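Side-chain contacts in monosaccharide ABC transporter substrate-binding protein, CUT2 family (Acidothermus cellulolyticus, PDB 4RU1), which probably serves as the sugar-binding component of an ABC-type uptake system and binds myo-inositol: residues Met121-Asp126 against Val261-Leu266; Lys193-Pro198 against Lys219-Asn224; Ala238-Gly243 against Ser290-Val295. All blocks are in the same frame, centred on the assembly; numbering follows the deposited sequence.

Contact 1 of 3, residues Met121-Asp126 against Val261-Leu266; sequences MYFGQD and VDSLWL
M121 and F123 reach S263 with similar first torsions: each CG stands beside its own backbone N, anti to the carbonyl carbon (chi1 -67° in M121, -61° in F123). Two residues apart on strand 121-124, they share a face of the strand and send both side chains to the same turn of helix 253-270. The methionine chain runs out extended to its sulfur, then bends. SD thereby lies 3.7 Å from S263 CB, and CE folds over to 3.6 Å from S263 O. Next to it comes the phenylalanine ring, its far end against the serine: CZ is 3.6 Å from S263 CB, and CE1 is 3.4 Å from S263 OG, which lies obliquely to the ring. The hydroxyl is occupied within its own helix, donating to E259 O with a weaker second bond to A260 O. V105 of the neighbouring strand 104-107 also touches F123 and S263. Trimming M121 to an alanine would probably open a gap beside S263 CB and strip the serine of its sulfur neighbour. Because E259 O meets the bonding of the hydroxyl, OG can lie against ring carbons without a polar partner from the strand, and strand and helix are joined by van der Waals contact.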
loop_
_atom_site.group_PDB
_atom_site.type_symbol
_atom_site.label_atom_id
_atom_site.label_comp_id
_atom_site.label_asym_id
_atom_site.label_seq_id
_atom_site.Cartn_x
_atom_site.Cartn_y
_atom_site.Cartn_z
ATOM N N MET A 121 -4.269 3.106 16.869
ATOM C CA MET A 121 -4.576 1.884 16.127
ATOM C C MET A 121 -3.813 1.910 14.784
ATOM O O MET A 121 -3.317 2.974 14.354
ATOM C CB MET A 121 -6.022 1.846 15.800
ATOM C CG MET A 121 -7.058 1.692 16.898
ATOM S SD MET A 121 -8.795 1.739 16.485
ATOM C CE MET A 121 -9.274 3.423 17.039
ATOM N N TYR A 122 -3.753 0.789 14.096
ATOM C CA TYR A 122 -3.151 0.728 12.788
ATOM C C TYR A 122 -3.893 -0.248 11.939
ATOM O O TYR A 122 -4.247 -1.331 12.443
ATOM C CB TYR A 122 -1.718 0.212 12.831
ATOM C CG TYR A 122 -0.960 0.232 11.497
ATOM C CD1 TYR A 122 -0.227 1.306 11.049
ATOM C CD2 TYR A 122 -0.971 -0.896 10.680
ATOM C CE1 TYR A 122 0.406 1.302 9.798
ATOM C CE2 TYR A 122 -0.335 -0.917 9.399
ATOM C CZ TYR A 122 0.384 0.204 9.004
ATOM O OH TYR A 122 1.094 0.214 7.834
ATOM N N PHE A 123 -4.147 0.075 10.678
ATOM C CA PHE A 123 -4.819 -0.819 9.661
ATOM C C PHE A 123 -3.943 -0.978 8.432
ATOM O O PHE A 123 -3.593 0.023 7.764
ATOM C CB PHE A 123 -6.201 -0.223 9.252
ATOM C CG PHE A 123 -7.142 -0.093 10.423
ATOM C CD1 PHE A 123 -7.070 1.012 11.210
ATOM C CD2 PHE A 123 -7.932 -1.170 10.835
ATOM C CE1 PHE A 123 -7.866 1.108 12.355
ATOM C CE2 PHE A 123 -8.728 -1.080 11.969
ATOM C CZ PHE A 123 -8.675 0.074 12.712
ATOM N N GLY A 124 -3.570 -2.227 8.153
ATOM C CA GLY A 124 -2.877 -2.585 6.935
ATOM C C GLY A 124 -2.352 -3.943 6.983
ATOM O O GLY A 124 -2.687 -4.741 7.877
ATOM N N GLN A 125 -1.413 -4.229 6.093
ATOM C CA GLN A 125 -0.812 -5.559 6.103
ATOM C C GLN A 125 0.629 -5.483 6.537
ATOM O O GLN A 125 1.321 -4.437 6.372
ATOM C CB GLN A 125 -1.041 -6.262 4.760
ATOM C CG GLN A 125 0.095 -6.446 3.811
ATOM C CD GLN A 125 -0.312 -6.765 2.398
ATOM O OE1 GLN A 125 -1.354 -7.373 2.186
ATOM N NE2 GLN A 125 0.492 -6.358 1.449
ATOM N N ASP A 126 1.098 -6.579 7.126
ATOM C CA ASP A 126 2.423 -6.634 7.629
ATOM C C ASP A 126 3.270 -6.942 6.414
ATOM O O ASP A 126 3.158 -8.024 5.822
ATOM C CB ASP A 126 2.536 -7.761 8.693
ATOM C CG ASP A 126 3.964 -7.862 9.280
ATOM O OD1 ASP A 126 4.964 -7.667 8.561
ATOM O OD2 ASP A 126 4.116 -8.205 10.463
ATOM N N VAL A 261 -11.345 5.591 8.987
ATOM C CA VAL A 261 -12.416 6.518 9.311
ATOM C C VAL A 261 -13.332 5.921 10.402
ATOM O O VAL A 261 -13.626 6.595 11.409
ATOM C CB VAL A 261 -13.203 6.977 8.098
ATOM C CG1 VAL A 261 -14.417 7.778 8.521
ATOM C CG2 VAL A 261 -12.293 7.754 7.186
ATOM N N ASP A 262 -13.862 4.727 10.179
ATOM C CA ASP A 262 -14.863 4.140 11.081
ATOM C C ASP A 262 -14.330 3.852 12.472
ATOM O O ASP A 262 -15.096 3.956 13.459
ATOM C CB ASP A 262 -15.474 2.894 10.426
ATOM C CG ASP A 262 -16.808 2.535 11.007
ATOM O OD1 ASP A 262 -17.744 3.357 10.906
ATOM O OD2 ASP A 262 -17.006 1.392 11.497
ATOM N N SER A 263 -13.061 3.504 12.598
ATOM C CA SER A 263 -12.418 3.304 13.856
ATOM C C SER A 263 -12.343 4.599 14.640
ATOM O O SER A 263 -12.480 4.579 15.870
ATOM C CB SER A 263 -11.078 2.594 13.710
ATOM O OG SER A 263 -10.041 3.490 13.278
ATOM N N LEU A 264 -12.051 5.704 13.946
ATOM C CA LEU A 264 -12.074 7.001 14.651
ATOM C C LEU A 264 -13.491 7.324 15.140
ATOM O O LEU A 264 -13.690 7.849 16.266
ATOM C CB LEU A 264 -11.534 8.129 13.755
ATOM C CG LEU A 264 -10.043 8.136 13.617
ATOM C CD1 LEU A 264 -9.504 9.046 12.507
ATOM C CD2 LEU A 264 -9.460 8.620 14.921
ATOM N N TRP A 265 -14.481 6.925 14.369
ATOM C CA TRP A 265 -15.879 7.174 14.766
ATOM C C TRP A 265 -16.181 6.322 16.015
ATOM O O TRP A 265 -16.766 6.840 16.965
ATOM C CB TRP A 265 -16.875 6.945 13.620
ATOM C CG TRP A 265 -18.340 6.944 14.004
ATOM C CD1 TRP A 265 -19.210 8.003 13.889
ATOM C CD2 TRP A 265 -19.086 5.843 14.536
ATOM N NE1 TRP A 265 -20.492 7.607 14.301
ATOM C CE2 TRP A 265 -20.414 6.300 14.738
ATOM C CE3 TRP A 265 -18.752 4.526 14.882
ATOM C CZ2 TRP A 265 -21.400 5.472 15.245
ATOM C CZ3 TRP A 265 -19.741 3.702 15.393
ATOM C CH2 TRP A 265 -21.037 4.191 15.595
ATOM N N LEU A 266 -15.786 5.061 16.069
ATOM C CA LEU A 266 -15.969 4.260 17.262
ATOM C C LEU A 266 -15.234 4.784 18.501
ATOM O O LEU A 266 -15.757 4.798 19.642
ATOM C CB LEU A 266 -15.465 2.813 16.980
ATOM C CG LEU A 266 -16.359 1.814 16.265
ATOM C CD1 LEU A 266 -15.551 0.589 15.809
ATOM C CD2 LEU A 266 -17.479 1.368 17.232
#

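Contact 2 of 3, residues Lys193-Pro198 against Lys219-Asn224; sequences KLKQDP and KDAGSN
A221 presses its methyl group between L194 and K195, near the C-terminal ends of two adjacent helices. The backbone position of L194 sets its CB against the A221 methyl at 3.9 Å; beyond it, CG stands beside the backbone N (chi1 -67°) and the chain runs extended, which brings CD1 to S223, 4.2 Å from its OG. K195 contributes aliphatic chain: CG lies 3.7 Å from A221 CB and 3.6 Å from A221 O, before the bend at chi3 (81°) takes the rest of the lysine onward. In S223 the hydroxyl stands opposite the backbone N across the CA-CB bond (chi1 168°), beside the carbonyl carbon. There OG accepts a bond from A225 N and meets a water at 3.1 Å. That water donates to D197 O, also at 3.1 Å, bridging the two loops that follow the helices; a second accepts from N224 N and reaches P198 O by a weak bond. G222, at positive phi, closes helix 208-220 with a Schellman motif. Helices 183-196 and 208-220 are successive in the alternating alpha/beta order of the C-terminal lobe, separated in sequence by strand 202-205. A salt bridge from D220 to R187 ties them again, and I200, leading into that strand, packs on L194.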
loop_
_atom_site.group_PDB
_atom_site.type_symbol
_atom_site.label_atom_id
_atom_site.label_comp_id
_atom_site.label_asym_id
_atom_site.label_seq_id
_atom_site.Cartn_x
_atom_site.Cartn_y
_atom_site.Cartn_z
ATOM N N LYS A 193 16.841 -3.825 -17.835
ATOM C CA LYS A 193 17.354 -4.697 -16.815
ATOM C C LYS A 193 17.119 -6.145 -17.228
ATOM O O LYS A 193 17.992 -6.985 -17.101
ATOM C CB LYS A 193 16.710 -4.378 -15.458
ATOM C CG LYS A 193 17.149 -5.329 -14.373
ATOM C CD LYS A 193 18.483 -4.923 -13.742
ATOM C CE LYS A 193 19.442 -6.106 -13.622
ATOM N NZ LYS A 193 20.050 -6.534 -14.912
ATOM N N LEU A 194 15.925 -6.452 -17.773
ATOM C CA LEU A 194 15.641 -7.824 -18.213
ATOM C C LEU A 194 16.553 -8.259 -19.365
ATOM O O LEU A 194 17.012 -9.439 -19.407
ATOM C CB LEU A 194 14.156 -7.951 -18.649
ATOM C CG LEU A 194 13.228 -7.769 -17.444
ATOM C CD1 LEU A 194 11.751 -7.818 -17.856
ATOM C CD2 LEU A 194 13.464 -8.764 -16.298
ATOM N N LYS A 195 16.775 -7.366 -20.328
ATOM C CA LYS A 195 17.644 -7.697 -21.481
ATOM C C LYS A 195 19.088 -7.934 -21.037
ATOM O O LYS A 195 19.838 -8.751 -21.578
ATOM C CB LYS A 195 17.608 -6.503 -22.508
ATOM C CG LYS A 195 16.521 -6.580 -23.532
ATOM C CD LYS A 195 16.843 -5.690 -24.737
ATOM C CE LYS A 195 17.802 -6.377 -25.704
ATOM N NZ LYS A 195 17.850 -5.676 -27.016
ATOM N N GLN A 196 19.504 -7.152 -20.053
ATOM C CA GLN A 196 20.880 -7.198 -19.585
ATOM C C GLN A 196 21.132 -8.452 -18.807
ATOM O O GLN A 196 22.266 -8.860 -18.706
ATOM C CB GLN A 196 21.177 -5.926 -18.779
ATOM C CG GLN A 196 21.253 -4.707 -19.681
ATOM C CD GLN A 196 21.107 -3.293 -19.036
ATOM O OE1 GLN A 196 20.946 -3.107 -17.838
ATOM N NE2 GLN A 196 21.098 -2.295 -19.913
ATOM N N ASP A 197 20.114 -8.970 -18.142
ATOM C CA ASP A 197 20.282 -10.195 -17.389
ATOM C C ASP A 197 19.120 -11.182 -17.649
ATOM O O ASP A 197 18.074 -11.225 -16.911
ATOM C CB ASP A 197 20.351 -9.915 -15.892
ATOM C CG ASP A 197 20.822 -11.101 -15.113
ATOM O OD1 ASP A 197 20.920 -12.212 -15.677
ATOM O OD2 ASP A 197 21.045 -10.940 -13.906
ATOM N N PRO A 198 19.288 -12.047 -18.627
ATOM C CA PRO A 198 18.228 -12.963 -18.978
ATOM C C PRO A 198 17.960 -14.061 -17.938
ATOM O O PRO A 198 16.913 -14.757 -18.017
ATOM C CB PRO A 198 18.721 -13.595 -20.294
ATOM C CG PRO A 198 19.726 -12.663 -20.843
ATOM C CD PRO A 198 20.284 -11.852 -19.703
ATOM N N LYS A 219 7.684 -8.048 -22.649
ATOM C CA LYS A 219 7.504 -8.248 -24.133
ATOM C C LYS A 219 8.548 -7.452 -24.910
ATOM O O LYS A 219 9.191 -7.942 -25.843
ATOM C CB LYS A 219 6.086 -7.844 -24.505
ATOM C CG LYS A 219 5.126 -9.012 -24.605
ATOM C CD LYS A 219 3.651 -8.621 -24.470
ATOM C CE LYS A 219 3.222 -7.579 -25.475
ATOM N NZ LYS A 219 2.046 -6.877 -24.907
ATOM N N ASP A 220 8.738 -6.197 -24.502
ATOM C CA ASP A 220 9.682 -5.334 -25.186
ATOM C C ASP A 220 11.115 -5.959 -25.204
ATOM O O ASP A 220 11.864 -5.859 -26.185
ATOM C CB ASP A 220 9.771 -4.042 -24.465
ATOM C CG ASP A 220 8.619 -3.070 -24.768
ATOM O OD1 ASP A 220 7.801 -3.297 -25.686
ATOM O OD2 ASP A 220 8.553 -2.106 -23.995
ATOM N N ALA A 221 11.527 -6.499 -24.048
ATOM C CA ALA A 221 12.824 -7.081 -23.833
ATOM C C ALA A 221 12.980 -8.483 -24.475
ATOM O O ALA A 221 14.088 -9.012 -24.459
ATOM C CB ALA A 221 13.054 -7.217 -22.348
ATOM N N GLY A 222 11.915 -9.064 -25.009
ATOM C CA GLY A 222 11.922 -10.456 -25.460
ATOM C C GLY A 222 12.351 -11.408 -24.350
ATOM O O GLY A 222 13.014 -12.408 -24.624
ATOM N N SER A 223 11.955 -11.118 -23.102
ATOM C CA SER A 223 12.321 -11.944 -21.956
ATOM C C SER A 223 11.282 -13.021 -21.687
ATOM O O SER A 223 10.140 -12.947 -22.097
ATOM C CB SER A 223 12.447 -11.030 -20.730
ATOM O OG SER A 223 12.541 -11.618 -19.453
ATOM N N ASN A 224 11.707 -14.027 -20.925
ATOM C CA ASN A 224 10.845 -15.139 -20.527
ATOM C C ASN A 224 10.447 -15.009 -19.112
ATOM O O ASN A 224 9.796 -15.897 -18.584
ATOM C CB ASN A 224 11.468 -16.533 -20.783
ATOM C CG ASN A 224 11.577 -16.842 -22.276
ATOM O OD1 ASN A 224 10.631 -16.599 -23.044
ATOM N ND2 ASN A 224 12.713 -17.372 -22.692
HETATM O O HOH W 1 15.219 -11.587 -17.950
HETATM O O HOH W 2 14.645 -14.037 -20.501
#

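Contact 3 of 3, residues Ala238-Gly243 against Ser290-Val295; sequences AEIENG and SNVAAV
V292 is the residue through which 290-295 meets helix 236-241, touching both I240 and E241. The residues before it make polar bonds back to the end of strand 285-287 and to D288: S290 OG pairs with D288 OD1, while the N291 amide takes D288 N at OD1 and gives ND2 to F286 O. V292 then turns its side chain toward the helix. Its chi1 of 63° sets CG1 between the backbone N and the carbonyl carbon and CG2 anti to the N, and the two methyls divide the work. CG1 sits 4.0 Å from I240 CG2 and equally 4.0 Å from E241 CG, fitting against two consecutive residues of the helix; CG2 meets I240 CD1 at 4.0 Å. The valine and isoleucine side chains lie alongside one another, pointing opposite ways, and both branches of I240 are used. Past A293 and A294 the chain goes over into the last helix, whose first turn is weakly bonded, with V295 N bonded to V292 O at 2.9 Å. V295 turns to other neighbours, packing with V292 on V287 and also touching F232. Across the contact everything is carbon against carbon, none of it closer than 4.0 Å. E241 lends a methylene and carries its carboxylate beyond, at an exposed position, so the join of helix 236-241 to the start of the last helix rests on dispersion and the burial of I240 and V292.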
loop_
_atom_site.group_PDB
_atom_site.type_symbol
_atom_site.label_atom_id
_atom_site.label_comp_id
_atom_site.label_asym_id
_atom_site.label_seq_id
_atom_site.Cartn_x
_atom_site.Cartn_y
_atom_site.Cartn_z
ATOM N N ALA A 238 -8.124 -9.837 -15.190
ATOM C CA ALA A 238 -7.886 -10.407 -16.543
ATOM C C ALA A 238 -6.509 -10.963 -16.716
ATOM O O ALA A 238 -6.308 -12.052 -17.314
ATOM C CB ALA A 238 -8.134 -9.361 -17.593
ATOM N N GLU A 239 -5.543 -10.196 -16.207
ATOM C CA GLU A 239 -4.143 -10.580 -16.258
ATOM C C GLU A 239 -3.846 -11.865 -15.515
ATOM O O GLU A 239 -3.041 -12.682 -15.964
ATOM C CB GLU A 239 -3.236 -9.400 -15.810
ATOM C CG GLU A 239 -3.263 -8.342 -16.872
ATOM C CD GLU A 239 -2.836 -6.985 -16.413
ATOM O OE1 GLU A 239 -2.682 -6.700 -15.196
ATOM O OE2 GLU A 239 -2.722 -6.136 -17.289
ATOM N N ILE A 240 -4.452 -12.085 -14.366
ATOM C CA ILE A 240 -4.334 -13.374 -13.671
ATOM C C ILE A 240 -5.020 -14.502 -14.469
ATOM O O ILE A 240 -4.462 -15.532 -14.690
ATOM C CB ILE A 240 -4.974 -13.282 -12.263
ATOM C CG1 ILE A 240 -4.143 -12.350 -11.352
ATOM C CG2 ILE A 240 -5.068 -14.601 -11.581
ATOM C CD1 ILE A 240 -4.836 -11.896 -10.081
ATOM N N GLU A 241 -6.215 -14.246 -14.947
ATOM C CA GLU A 241 -6.939 -15.233 -15.787
ATOM C C GLU A 241 -6.171 -15.711 -17.042
ATOM O O GLU A 241 -6.118 -16.914 -17.335
ATOM C CB GLU A 241 -8.301 -14.623 -16.191
ATOM C CG GLU A 241 -9.314 -14.392 -15.051
ATOM C CD GLU A 241 -10.329 -13.277 -15.307
ATOM O OE1 GLU A 241 -10.600 -12.957 -16.490
ATOM O OE2 GLU A 241 -10.865 -12.711 -14.312
ATOM N N ASN A 242 -5.550 -14.780 -17.757
ATOM C CA ASN A 242 -4.829 -15.091 -19.003
ATOM C C ASN A 242 -3.317 -15.433 -18.819
ATOM O O ASN A 242 -2.599 -15.647 -19.808
ATOM C CB ASN A 242 -5.022 -14.008 -20.066
ATOM C CG ASN A 242 -4.441 -12.665 -19.684
ATOM O OD1 ASN A 242 -3.509 -12.571 -18.881
ATOM N ND2 ASN A 242 -4.981 -11.614 -20.256
ATOM N N GLY A 243 -2.843 -15.474 -17.573
ATOM C CA GLY A 243 -1.458 -15.850 -17.325
ATOM C C GLY A 243 -0.414 -14.703 -17.424
ATOM O O GLY A 243 0.775 -14.999 -17.281
ATOM N N SER A 290 -7.140 -19.670 -9.172
ATOM C CA SER A 290 -8.109 -20.450 -8.410
ATOM C C SER A 290 -9.190 -19.621 -7.675
ATOM O O SER A 290 -10.284 -20.126 -7.368
ATOM C CB SER A 290 -7.339 -21.371 -7.443
ATOM O OG SER A 290 -7.016 -20.739 -6.197
ATOM N N ASN A 291 -8.903 -18.367 -7.356
ATOM C CA ASN A 291 -9.832 -17.554 -6.580
ATOM C C ASN A 291 -10.126 -16.127 -7.087
ATOM O O ASN A 291 -10.805 -15.309 -6.438
ATOM C CB ASN A 291 -9.364 -17.505 -5.122
ATOM C CG ASN A 291 -7.948 -16.948 -4.968
ATOM O OD1 ASN A 291 -7.418 -16.383 -5.901
ATOM N ND2 ASN A 291 -7.339 -17.195 -3.854
ATOM N N VAL A 292 -9.587 -15.799 -8.249
ATOM C CA VAL A 292 -9.766 -14.477 -8.812
ATOM C C VAL A 292 -11.197 -14.099 -9.187
ATOM O O VAL A 292 -11.556 -12.946 -9.089
ATOM C CB VAL A 292 -8.764 -14.217 -9.966
ATOM C CG1 VAL A 292 -8.970 -15.173 -11.138
ATOM C CG2 VAL A 292 -8.747 -12.731 -10.377
ATOM N N ALA A 293 -11.977 -15.089 -9.607
ATOM C CA ALA A 293 -13.383 -14.838 -9.951
ATOM C C ALA A 293 -14.194 -14.100 -8.872
ATOM O O ALA A 293 -15.030 -13.234 -9.196
ATOM C CB ALA A 293 -14.085 -16.132 -10.377
ATOM N N ALA A 294 -13.922 -14.430 -7.614
ATOM C CA ALA A 294 -14.556 -13.784 -6.464
ATOM C C ALA A 294 -14.244 -12.281 -6.355
ATOM O O ALA A 294 -15.069 -11.516 -5.870
ATOM C CB ALA A 294 -14.137 -14.484 -5.182
ATOM N N VAL A 295 -13.102 -11.847 -6.871
ATOM C CA VAL A 295 -12.691 -10.452 -6.761
ATOM C C VAL A 295 -12.844 -9.619 -8.033
ATOM O O VAL A 295 -12.927 -8.401 -7.994
ATOM C CB VAL A 295 -11.295 -10.292 -6.075
ATOM C CG1 VAL A 295 -10.162 -10.722 -6.988
ATOM C CG2 VAL A 295 -11.103 -8.869 -5.538
#

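Overall arrangement
The contacts are spread over both lobes of a periplasmic binding protein fold: contact 1 in the lobe of the parallel sheet, contacts 2 and 3 in the lobe of the mixed sheet. Contacts 1 and 2 lie on opposite sides of the chain's centre, their own centres 41 Å apart; contact 3 is 29 Å from contact 1 and 25 Å from contact 2, centre to centre. None touch, contacts 2 and 3 coming nearest at about 9 Å between atoms. Along the sequence contact 2 is nested within contact 1, whereas contacts 1 and 3 interleave, as the chain passes repeatedly between lobes. In contact 1 the side chain of F123 is about 11 Å from the bound myo-inositol.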